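Local coordinates for ABC transporter, permease protein, putative (Porphyromonas gingivalis, PDB 2P0S) that probably forms part of an ABC-type transporter as a permease protein, of which a single domain is present here, at residues 12-17 / 31-36; 22-27 / 88-93. All blocks are in the same frame, centred on the assembly; numbering follows the deposited sequence.

Interaction 1. Residues 12-17 / 31-36; sequences IAIADR and FRFVHA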
loop_
_atom_site.group_PDB
_atom_site.type_symbol
_atom_site.label_atom_id
_atom_site.label_comp_id
_atom_site.label_asym_id
_atom_site.label_seq_id
_atom_site.Cartn_x
_atom_site.Cartn_y
_atom_site.Cartn_z
ATOM N N ILE A 12 -2.760 5.473 -14.726
ATOM C CA ILE A 12 -3.248 4.115 -15.043
ATOM C C ILE A 12 -4.683 4.169 -15.558
ATOM O O ILE A 12 -5.598 4.714 -14.847
ATOM C CB ILE A 12 -3.207 3.310 -13.746
ATOM C CG1 ILE A 12 -1.779 3.298 -13.171
ATOM C CG2 ILE A 12 -3.786 1.925 -13.970
ATOM C CD1 ILE A 12 -1.665 2.463 -11.896
ATOM N N ALA A 13 -4.895 3.684 -16.774
ATOM C CA ALA A 13 -6.232 3.736 -17.349
ATOM C C ALA A 13 -6.965 2.482 -16.844
ATOM O O ALA A 13 -6.428 1.440 -16.956
ATOM C CB ALA A 13 -6.211 3.643 -18.759
ATOM N N ILE A 14 -8.219 2.623 -16.449
ATOM C CA ILE A 14 -8.986 1.488 -15.930
ATOM C C ILE A 14 -9.957 1.008 -16.999
ATOM O O ILE A 14 -10.892 1.740 -17.428
ATOM C CB ILE A 14 -9.734 1.818 -14.642
ATOM C CG1 ILE A 14 -8.731 2.373 -13.556
ATOM C CG2 ILE A 14 -10.581 0.566 -14.244
ATOM C CD1 ILE A 14 -9.403 2.817 -12.224
ATOM N N ALA A 15 -9.808 -0.265 -17.417
ATOM C CA ALA A 15 -10.714 -0.912 -18.447
ATOM C C ALA A 15 -11.503 -1.989 -17.702
ATOM O O ALA A 15 -11.087 -3.155 -17.702
ATOM C CB ALA A 15 -9.961 -1.598 -19.555
ATOM N N ASP A 16 -12.561 -1.574 -17.060
ATOM C CA ASP A 16 -13.377 -2.486 -16.194
ATOM C C ASP A 16 -14.678 -2.838 -16.911
ATOM O O ASP A 16 -15.613 -2.007 -17.027
ATOM C CB ASP A 16 -13.682 -1.788 -14.878
ATOM C CG ASP A 16 -14.637 -2.551 -14.023
ATOM O OD1 ASP A 16 -14.817 -3.751 -14.340
ATOM O OD2 ASP A 16 -15.139 -1.915 -13.098
ATOM N N ARG A 17 -14.757 -4.057 -17.439
ATOM C CA ARG A 17 -15.941 -4.536 -18.232
ATOM C C ARG A 17 -17.171 -4.631 -17.375
ATOM O O ARG A 17 -18.289 -4.747 -17.911
ATOM C CB ARG A 17 -15.645 -5.921 -18.885
ATOM C CG ARG A 17 -14.380 -5.781 -19.788
ATOM C CD ARG A 17 -14.139 -6.946 -20.767
ATOM N NE ARG A 17 -12.720 -6.999 -21.230
ATOM C CZ ARG A 17 -12.124 -8.102 -21.712
ATOM N NH1 ARG A 17 -10.847 -8.075 -22.123
ATOM N NH2 ARG A 17 -12.806 -9.245 -21.799
ATOM N N PHE A 31 -1.492 7.119 -7.412
ATOM C CA PHE A 31 -1.517 6.975 -8.857
ATOM C C PHE A 31 -2.646 7.852 -9.466
ATOM O O PHE A 31 -3.659 8.122 -8.793
ATOM C CB PHE A 31 -1.678 5.546 -9.336
ATOM C CG PHE A 31 -0.806 4.576 -8.575
ATOM C CD1 PHE A 31 0.571 4.579 -8.777
ATOM C CD2 PHE A 31 -1.352 3.724 -7.641
ATOM C CE1 PHE A 31 1.383 3.682 -8.109
ATOM C CE2 PHE A 31 -0.505 2.880 -6.915
ATOM C CZ PHE A 31 0.837 2.904 -7.171
ATOM N N ARG A 32 -2.499 8.145 -10.743
ATOM C CA ARG A 32 -3.439 8.979 -11.440
ATOM C C ARG A 32 -4.403 8.085 -12.272
ATOM O O ARG A 32 -4.093 7.715 -13.417
ATOM C CB ARG A 32 -2.649 9.991 -12.314
ATOM C CG ARG A 32 -3.505 11.082 -12.726
ATOM C CD ARG A 32 -2.859 11.939 -13.885
ATOM N NE ARG A 32 -3.967 12.430 -14.685
ATOM C CZ ARG A 32 -4.112 12.329 -16.012
ATOM N NH1 ARG A 32 -5.226 12.816 -16.591
ATOM N NH2 ARG A 32 -3.181 11.729 -16.761
ATOM N N PHE A 33 -5.577 7.755 -11.721
ATOM C CA PHE A 33 -6.436 6.866 -12.442
ATOM C C PHE A 33 -7.370 7.561 -13.415
ATOM O O PHE A 33 -8.033 8.599 -13.043
ATOM C CB PHE A 33 -7.267 6.023 -11.416
ATOM C CG PHE A 33 -6.407 5.037 -10.655
ATOM C CD1 PHE A 33 -6.120 3.768 -11.245
ATOM C CD2 PHE A 33 -5.941 5.272 -9.372
ATOM C CE1 PHE A 33 -5.319 2.872 -10.606
ATOM C CE2 PHE A 33 -5.123 4.316 -8.664
ATOM C CZ PHE A 33 -4.839 3.065 -9.270
ATOM N N VAL A 34 -7.519 6.998 -14.615
ATOM C CA VAL A 34 -8.472 7.489 -15.578
ATOM C C VAL A 34 -9.285 6.451 -16.226
ATOM O O VAL A 34 -8.908 5.283 -16.105
ATOM C CB VAL A 34 -7.736 8.318 -16.704
ATOM C CG1 VAL A 34 -6.809 9.344 -16.080
ATOM C CG2 VAL A 34 -6.869 7.373 -17.578
ATOM N N HIS A 35 -10.365 6.788 -16.919
ATOM C CA HIS A 35 -11.262 5.782 -17.570
ATOM C C HIS A 35 -10.589 5.389 -18.822
ATOM O O HIS A 35 -10.192 6.312 -19.668
ATOM C CB HIS A 35 -12.585 6.492 -17.917
ATOM C CG HIS A 35 -13.558 5.621 -18.593
ATOM N ND1 HIS A 35 -14.121 4.528 -17.933
ATOM C CD2 HIS A 35 -14.044 5.605 -19.848
ATOM C CE1 HIS A 35 -14.933 3.909 -18.756
ATOM N NE2 HIS A 35 -14.898 4.520 -19.936
ATOM N N ALA A 36 -10.476 4.109 -19.087
ATOM C CA ALA A 36 -9.988 3.654 -20.418
ATOM C C ALA A 36 -10.963 3.980 -21.513
ATOM O O ALA A 36 -12.110 3.509 -21.534
ATOM C CB ALA A 36 -9.732 2.089 -20.376
#
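Ile12 to Ile14 pair with Phe33 to His35 as parallel beta strands, joining the edge strand 32-35 of the mixed sheet to its neighbour 11-16. Four backbone hydrogen bonds zip the pair: Ile12 N to Arg32 O, Val34 N to Ile12 O (3.0 Å), Ile14 N to Val34 O (2.8 Å) and Ala36 N to Ile14 O. The alternation, with Ile12 and Ile14 each using both N and O, is the parallel pattern, and the 41° between the short strand axes is consistent with a strongly twisted pair. Two CA-H...O contacts accompany the ladder, from Phe33 CA to Ile12 O and from Ala13 CA to Val34 O.

Ile12, Ile14 and Phe33 share one face of the sheet. Ile12 and Phe33 run side by side, and the isoleucine's CB and CG2 both lie 3.8 Å from Phe33 CE1. Ile14 crosses the same ring obliquely: its CG1 stands beside the backbone N (chi1 -55°), and the extended chain carries CD1 to 3.6 Å from Phe33 CD1. On the other face Ala13 CB lies 4.0 Å from Val34 CG2. Beyond the last bridge, Ala15 CB sits 3.8 Å from Ala36 CB.

Further out, helix 80-100 covers the isoleucine face through Val82 on Ile12 and Ile86 on Phe33, and the Phe25 ring packs on that of Phe33 with the planes about 45° apart. At the strand's start, Arg32 NH2 is hydrogen-bonded to Thr11 OG1.

Interaction 2. Residues 22-27 / 88-93; sequences EQLFKE and RILSDY
Leu24 reaches from the short 3-10 turn toward three residues of helix 80-100. Its CB lies 3.8 Å from Ile89 CG2. Beyond it, CG stands beside the backbone N (chi1 -57°) and sends its two methyls to Tyr93: CD1 comes to 3.5 Å from Tyr93 CB and also touches Leu90 CD2, whereas CD2 lies 3.7 Å from Tyr93 CD1. The leucine and tyrosine side chains cross at about a right angle.

Ile89, Leu90 and Tyr93 follow the i, i+1, i+4 spacing of one helix face, and this face receives the loop between strands 11-16 and 32-35. Phe25 is the second residue the loop brings to it. Ile89 CG2 makes an off-centre CH-pi contact, 4.2 Å from the centroid of the Phe25 ring and 29° off its normal, while Leu90 CG meets the ring at its edge, 4.1 Å from Phe25 CZ.

At the polar end of the contact Glu20 holds two groups: its backbone O bonds Gln23 NE2 and its OE2 bonds Tyr93 OH. A water also lies between Gln23 NE2 and Tyr93 OH, but its 2.5 Å approach to Tyr93 OH is doubtfully short. The Tyr93 side chain is about 7 Å from that of Asp62, a magnesium-binding residue.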
loop_
_atom_site.group_PDB
_atom_site.type_symbol
_atom_site.label_atom_id
_atom_site.label_comp_id
_atom_site.label_asym_id
_atom_site.label_seq_id
_atom_site.Cartn_x
_atom_site.Cartn_y
_atom_site.Cartn_z
ATOM N N GLU A 22 -14.331 1.003 -10.958
ATOM C CA GLU A 22 -13.565 2.302 -11.079
ATOM C C GLU A 22 -13.843 3.269 -9.937
ATOM O O GLU A 22 -12.975 4.149 -9.580
ATOM C CB GLU A 22 -14.090 2.926 -12.273
ATOM C CG GLU A 22 -13.667 2.387 -13.536
ATOM C CD GLU A 22 -13.614 3.596 -14.636
ATOM O OE1 GLU A 22 -13.869 3.235 -15.738
ATOM O OE2 GLU A 22 -13.348 4.786 -14.349
ATOM N N GLN A 23 -15.060 3.162 -9.337
ATOM C CA GLN A 23 -15.494 4.102 -8.251
ATOM C C GLN A 23 -14.487 3.996 -7.105
ATOM O O GLN A 23 -14.375 4.924 -6.301
ATOM C CB GLN A 23 -16.945 3.786 -7.817
ATOM C CG GLN A 23 -17.034 2.296 -7.215
ATOM C CD GLN A 23 -18.347 1.930 -6.554
ATOM O OE1 GLN A 23 -18.994 2.789 -5.920
ATOM N NE2 GLN A 23 -18.794 0.629 -6.723
ATOM N N LEU A 24 -13.804 2.813 -6.949
ATOM C CA LEU A 24 -12.865 2.607 -5.892
ATOM C C LEU A 24 -11.583 3.393 -5.980
ATOM O O LEU A 24 -10.824 3.465 -4.965
ATOM C CB LEU A 24 -12.471 1.122 -5.787
ATOM C CG LEU A 24 -13.672 0.232 -5.585
ATOM C CD1 LEU A 24 -13.169 -1.257 -5.552
ATOM C CD2 LEU A 24 -14.325 0.593 -4.299
ATOM N N PHE A 25 -11.346 3.995 -7.155
ATOM C CA PHE A 25 -10.034 4.616 -7.439
ATOM C C PHE A 25 -10.196 6.077 -7.613
ATOM O O PHE A 25 -9.208 6.722 -7.883
ATOM C CB PHE A 25 -9.423 3.921 -8.700
ATOM C CG PHE A 25 -9.102 2.450 -8.466
ATOM C CD1 PHE A 25 -7.947 2.052 -7.743
ATOM C CD2 PHE A 25 -10.056 1.523 -8.838
ATOM C CE1 PHE A 25 -7.647 0.706 -7.511
ATOM C CE2 PHE A 25 -9.842 0.161 -8.615
ATOM C CZ PHE A 25 -8.629 -0.255 -7.992
ATOM N N LYS A 26 -11.369 6.635 -7.305
ATOM C CA LYS A 26 -11.547 8.092 -7.638
ATOM C C LYS A 26 -10.767 8.973 -6.639
ATOM O O LYS A 26 -10.327 10.108 -7.026
ATOM C CB LYS A 26 -13.025 8.493 -7.619
ATOM C CG LYS A 26 -13.961 7.664 -8.509
ATOM C CD LYS A 26 -14.263 8.417 -9.782
ATOM C CE LYS A 26 -14.443 7.474 -10.971
ATOM N NZ LYS A 26 -15.697 6.634 -10.827
ATOM N N GLU A 27 -10.651 8.473 -5.384
ATOM C CA GLU A 27 -9.971 9.240 -4.301
ATOM C C GLU A 27 -8.478 8.871 -3.952
ATOM O O GLU A 27 -8.003 9.140 -2.812
ATOM C CB GLU A 27 -10.830 9.271 -3.003
ATOM C CG GLU A 27 -12.064 10.241 -3.035
ATOM C CD GLU A 27 -11.780 11.706 -2.579
ATOM O OE1 GLU A 27 -12.504 12.224 -1.643
ATOM O OE2 GLU A 27 -10.837 12.326 -3.159
ATOM N N ARG A 88 -4.984 -4.544 -2.935
ATOM C CA ARG A 88 -5.584 -4.296 -1.576
ATOM C C ARG A 88 -6.874 -3.499 -1.662
ATOM O O ARG A 88 -7.829 -3.735 -0.908
ATOM C CB ARG A 88 -4.639 -3.599 -0.633
ATOM C CG ARG A 88 -3.441 -4.449 -0.117
ATOM C CD ARG A 88 -2.364 -3.600 0.698
ATOM N NE ARG A 88 -1.249 -4.475 1.022
ATOM C CZ ARG A 88 -1.288 -5.210 2.133
ATOM N NH1 ARG A 88 -2.333 -5.092 2.945
ATOM N NH2 ARG A 88 -0.255 -6.054 2.418
ATOM N N ILE A 89 -6.949 -2.529 -2.577
ATOM C CA ILE A 89 -8.138 -1.702 -2.716
ATOM C C ILE A 89 -9.275 -2.662 -3.181
ATOM O O ILE A 89 -10.345 -2.649 -2.603
ATOM C CB ILE A 89 -7.909 -0.500 -3.724
ATOM C CG1 ILE A 89 -7.030 0.564 -3.072
ATOM C CG2 ILE A 89 -9.162 0.172 -4.161
ATOM C CD1 ILE A 89 -6.492 1.499 -4.128
ATOM N N LEU A 90 -9.015 -3.532 -4.194
ATOM C CA LEU A 90 -10.035 -4.370 -4.770
ATOM C C LEU A 90 -10.394 -5.360 -3.670
ATOM O O LEU A 90 -11.592 -5.682 -3.455
ATOM C CB LEU A 90 -9.487 -5.120 -6.000
ATOM C CG LEU A 90 -9.331 -4.212 -7.218
ATOM C CD1 LEU A 90 -8.653 -5.071 -8.317
ATOM C CD2 LEU A 90 -10.757 -3.788 -7.734
ATOM N N SER A 91 -9.376 -5.859 -2.986
ATOM C CA SER A 91 -9.631 -6.964 -1.941
ATOM C C SER A 91 -10.490 -6.504 -0.798
ATOM O O SER A 91 -11.363 -7.225 -0.249
ATOM C CB SER A 91 -8.313 -7.519 -1.340
ATOM O OG SER A 91 -7.435 -8.037 -2.379
ATOM N N ASP A 92 -10.269 -5.248 -0.426
ATOM C CA ASP A 92 -10.980 -4.754 0.772
ATOM C C ASP A 92 -12.421 -4.535 0.331
ATOM O O ASP A 92 -13.373 -4.747 1.118
ATOM C CB ASP A 92 -10.374 -3.414 1.201
ATOM C CG ASP A 92 -9.007 -3.488 1.921
ATOM O OD1 ASP A 92 -8.597 -4.553 2.455
ATOM O OD2 ASP A 92 -8.361 -2.357 2.000
ATOM N N TYR A 93 -12.622 -3.966 -0.869
ATOM C CA TYR A 93 -13.969 -3.838 -1.385
ATOM C C TYR A 93 -14.762 -5.189 -1.442
ATOM O O TYR A 93 -15.928 -5.301 -0.977
ATOM C CB TYR A 93 -13.980 -3.120 -2.709
ATOM C CG TYR A 93 -15.355 -3.145 -3.314
ATOM C CD1 TYR A 93 -16.324 -2.241 -2.898
ATOM C CD2 TYR A 93 -15.729 -4.069 -4.345
ATOM C CE1 TYR A 93 -17.599 -2.192 -3.546
ATOM C CE2 TYR A 93 -17.005 -4.026 -4.949
ATOM C CZ TYR A 93 -17.969 -3.076 -4.487
ATOM O OH TYR A 93 -19.227 -2.946 -5.054
HETATM O O HOH W 1 -21.103 -1.338 -5.645
#

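From the N terminus, strand 11-16 comes first, followed by the loop holding residues 22-27 and then strand 32-35. Interaction 1 closes this short excursion, with 13 residues between its segments. Interaction 2 starts within that excursion and closes 60 residues later on helix 80-100, after helix 40-51 and strands 55-59 and 70-74 have passed, so the two contacts cross rather than nest. Their centres are 12 Å apart and they touch directly: Ile14 CD1 packs 3.7 Å from Phe25 CD2, and His35 ND1 probably hydrogen-bonds Glu22 OE1. The 22-27 segment thus packs against both strand 11-16 and helix 80-100, and that helix also meets the second subunit.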